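Local coordinates for protein lithostathine-1-alpha (Homo sapiens, PDB 1QDD) that adopts a C-type lectin fold, is secreted, and might inhibit spontaneous calcium carbonate precipitation, with possible roles in pancreas and brain regeneration, at residues W89-S92 with L96-Y99. The protein carries 1 engineered substitution. Numbering follows the deposited sequence.
Sequences WHWS and LVSY
The pyrrole edge of W91 faces 96-99: CD1 comes within 3.6 Å of the L96 carbonyl O, and NE1 lies 3.9 Å from V97 CA, both partners near the indole plane. V97, centre of an inverse gamma turn, lies beside that edge. Its CG1 is anti to the backbone N (chi1 -176°); CG2 is then anti to the carbonyl carbon and beside that N, against the strand, 4.0 Å from W91 CD1 and 3.7 Å from W89 O. Here the packing is closest. Beyond NE1 the segments part and a water bridges them: lying in the ring plane, it accepts at 3.0 Å from NE1, which satisfies the indole N-H of this buried tryptophan, and donates to Y99 O at 2.8 Å. On this loose side L96 and V97 are exposed outward, and the S98 side chain does not touch the strand. Within the C-type lectin domain, the loop runs along the side of strand 90-91 away from its antiparallel partner 80-81: the H90 backbone pairs with H81, while W89 O points the other way, toward V97. W91 also packs on L80 and L54, S98 OG is hydrogen-bonded to L54 O, and S92 OG, just past the strand, to D39 of helix 35-44.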
ATOM      1  N   TRP A  89       3.249  13.919   6.451  1.00 11.08           N
ATOM      2  CA  TRP A  89       2.758  12.689   5.846  1.00 10.00           C
ATOM      3  C   TRP A  89       2.151  11.721   6.828  1.00  9.46           C
ATOM      4  O   TRP A  89       2.622  11.546   7.963  1.00 11.48           O
ATOM      5  CB  TRP A  89       3.901  11.997   5.068  1.00 10.90           C
ATOM      6  CG  TRP A  89       4.500  12.881   4.018  1.00 10.48           C
ATOM      7  CD1 TRP A  89       5.571  13.711   4.160  1.00 12.29           C
ATOM      8  CD2 TRP A  89       4.014  13.080   2.687  1.00 10.85           C
ATOM      9  NE1 TRP A  89       5.782  14.414   3.001  1.00 12.35           N
ATOM     10  CE2 TRP A  89       4.832  14.060   2.078  1.00 11.75           C
ATOM     11  CE3 TRP A  89       2.958  12.559   1.950  1.00 10.21           C
ATOM     12  CZ2 TRP A  89       4.635  14.486   0.769  1.00 12.64           C
ATOM     13  CZ3 TRP A  89       2.757  12.979   0.643  1.00 11.30           C
ATOM     14  CH2 TRP A  89       3.595  13.943   0.072  1.00 12.00           C
ATOM     15  N   HIS A  90       1.051  11.070   6.460  1.00  9.19           N
ATOM     16  CA  HIS A  90       0.379  10.091   7.281  1.00  9.66           C
ATOM     17  C   HIS A  90      -0.048   8.865   6.475  1.00  8.76           C
ATOM     18  O   HIS A  90      -0.385   8.969   5.288  1.00  9.59           O
ATOM     19  CB  HIS A  90      -0.937  10.640   7.877  1.00 12.60           C
ATOM     20  CG  HIS A  90      -0.740  11.753   8.863  1.00 14.60           C
ATOM     21  ND1 HIS A  90      -0.637  11.547  10.217  1.00 17.40           N
ATOM     22  CD2 HIS A  90      -0.613  13.086   8.656  1.00 15.95           C
ATOM     23  CE1 HIS A  90      -0.451  12.725  10.816  1.00 17.75           C
ATOM     24  NE2 HIS A  90      -0.432  13.662   9.894  1.00 18.33           N
ATOM     25  N   TRP A  91      -0.078   7.703   7.099  1.00  8.48           N
ATOM     26  CA  TRP A  91      -0.589   6.470   6.507  1.00  8.06           C
ATOM     27  C   TRP A  91      -2.097   6.443   6.730  1.00  8.84           C
ATOM     28  O   TRP A  91      -2.584   6.753   7.837  1.00 10.25           O
ATOM     29  CB  TRP A  91       0.012   5.205   7.138  1.00  8.72           C
ATOM     30  CG  TRP A  91       1.447   4.972   6.796  1.00  8.50           C
ATOM     31  CD1 TRP A  91       2.515   5.095   7.648  1.00  9.45           C
ATOM     32  CD2 TRP A  91       2.014   4.638   5.525  1.00  8.08           C
ATOM     33  NE1 TRP A  91       3.697   4.846   6.986  1.00  9.02           N
ATOM     34  CE2 TRP A  91       3.409   4.552   5.668  1.00  8.49           C
ATOM     35  CE3 TRP A  91       1.461   4.362   4.268  1.00  8.09           C
ATOM     36  CZ2 TRP A  91       4.261   4.283   4.607  1.00  8.48           C
ATOM     37  CZ3 TRP A  91       2.305   4.089   3.205  1.00  8.50           C
ATOM     38  CH2 TRP A  91       3.690   4.044   3.386  1.00  8.39           C
ATOM     39  N   SER A  92      -2.895   6.032   5.752  1.00  9.19           N
ATOM     40  CA  SER A  92      -4.349   5.947   5.888  1.00  9.68           C
ATOM     41  C   SER A  92      -4.741   4.982   6.991  1.00 10.27           C
ATOM     42  O   SER A  92      -5.820   5.172   7.600  1.00 12.71           O
ATOM     43  CB  SER A  92      -5.008   5.587   4.559  1.00 10.48           C
ATOM     44  OG  SER A  92      -4.669   4.295   4.122  1.00 11.93           O
ATOM     45  N   LEU A  96       2.380   4.648  12.400  1.00 12.43           N
ATOM     46  CA  LEU A  96       3.447   5.650  12.429  1.00 12.62           C
ATOM     47  C   LEU A  96       4.324   5.580  11.192  1.00 11.83           C
ATOM     48  O   LEU A  96       4.450   4.504  10.567  1.00 13.18           O
ATOM     49  CB  LEU A  96       4.292   5.404  13.688  1.00 16.00           C
ATOM     50  CG  LEU A  96       3.590   5.649  15.029  1.00 18.66           C
ATOM     51  CD1 LEU A  96       4.543   5.289  16.163  1.00 20.09           C
ATOM     52  CD2 LEU A  96       3.110   7.084  15.141  1.00 19.58           C
ATOM     53  N   VAL A  97       5.004   6.645  10.809  1.00 11.72           N
ATOM     54  CA  VAL A  97       5.927   6.638   9.673  1.00 11.84           C
ATOM     55  C   VAL A  97       7.301   6.219  10.179  1.00 11.04           C
ATOM     56  O   VAL A  97       8.175   7.010  10.558  1.00 12.88           O
ATOM     57  CB  VAL A  97       5.974   7.998   8.966  1.00 12.58           C
ATOM     58  CG1 VAL A  97       6.865   7.953   7.726  1.00 12.75           C
ATOM     59  CG2 VAL A  97       4.580   8.449   8.574  1.00 14.36           C
ATOM     60  N   SER A  98       7.547   4.913  10.159  1.00  9.82           N
ATOM     61  CA  SER A  98       8.766   4.303  10.672  1.00 10.03           C
ATOM     62  C   SER A  98       9.805   3.985   9.611  1.00  9.86           C
ATOM     63  O   SER A  98      10.901   3.475   9.867  1.00 10.33           O
ATOM     64  CB  SER A  98       8.425   3.021  11.444  1.00 10.84           C
ATOM     65  OG  SER A  98       7.581   2.167  10.694  1.00 11.25           O
ATOM     66  N   TYR A  99       9.442   4.201   8.346  1.00  9.91           N
ATOM     67  CA  TYR A  99      10.255   3.947   7.166  1.00  9.63           C
ATOM     68  C   TYR A  99       9.954   4.942   6.038  1.00  9.86           C
ATOM     69  O   TYR A  99       8.789   5.330   5.861  1.00 10.41           O
ATOM     70  CB  TYR A  99      10.002   2.521   6.659  1.00 10.16           C
ATOM     71  CG  TYR A  99      10.727   2.113   5.399  1.00 10.38           C
ATOM     72  CD1 TYR A  99      10.063   1.959   4.189  1.00 11.06           C
ATOM     73  CD2 TYR A  99      12.098   1.878   5.409  1.00 11.16           C
ATOM     74  CE1 TYR A  99      10.732   1.602   3.035  1.00 12.04           C
ATOM     75  CE2 TYR A  99      12.785   1.562   4.261  1.00 12.27           C
ATOM     76  CZ  TYR A  99      12.089   1.401   3.075  1.00 11.58           C
ATOM     77  OH  TYR A  99      12.778   1.042   1.936  1.00 14.68           O
TER
HETATM   78  O   HOH W   1       6.576   4.166   7.124  1.00 10.24           O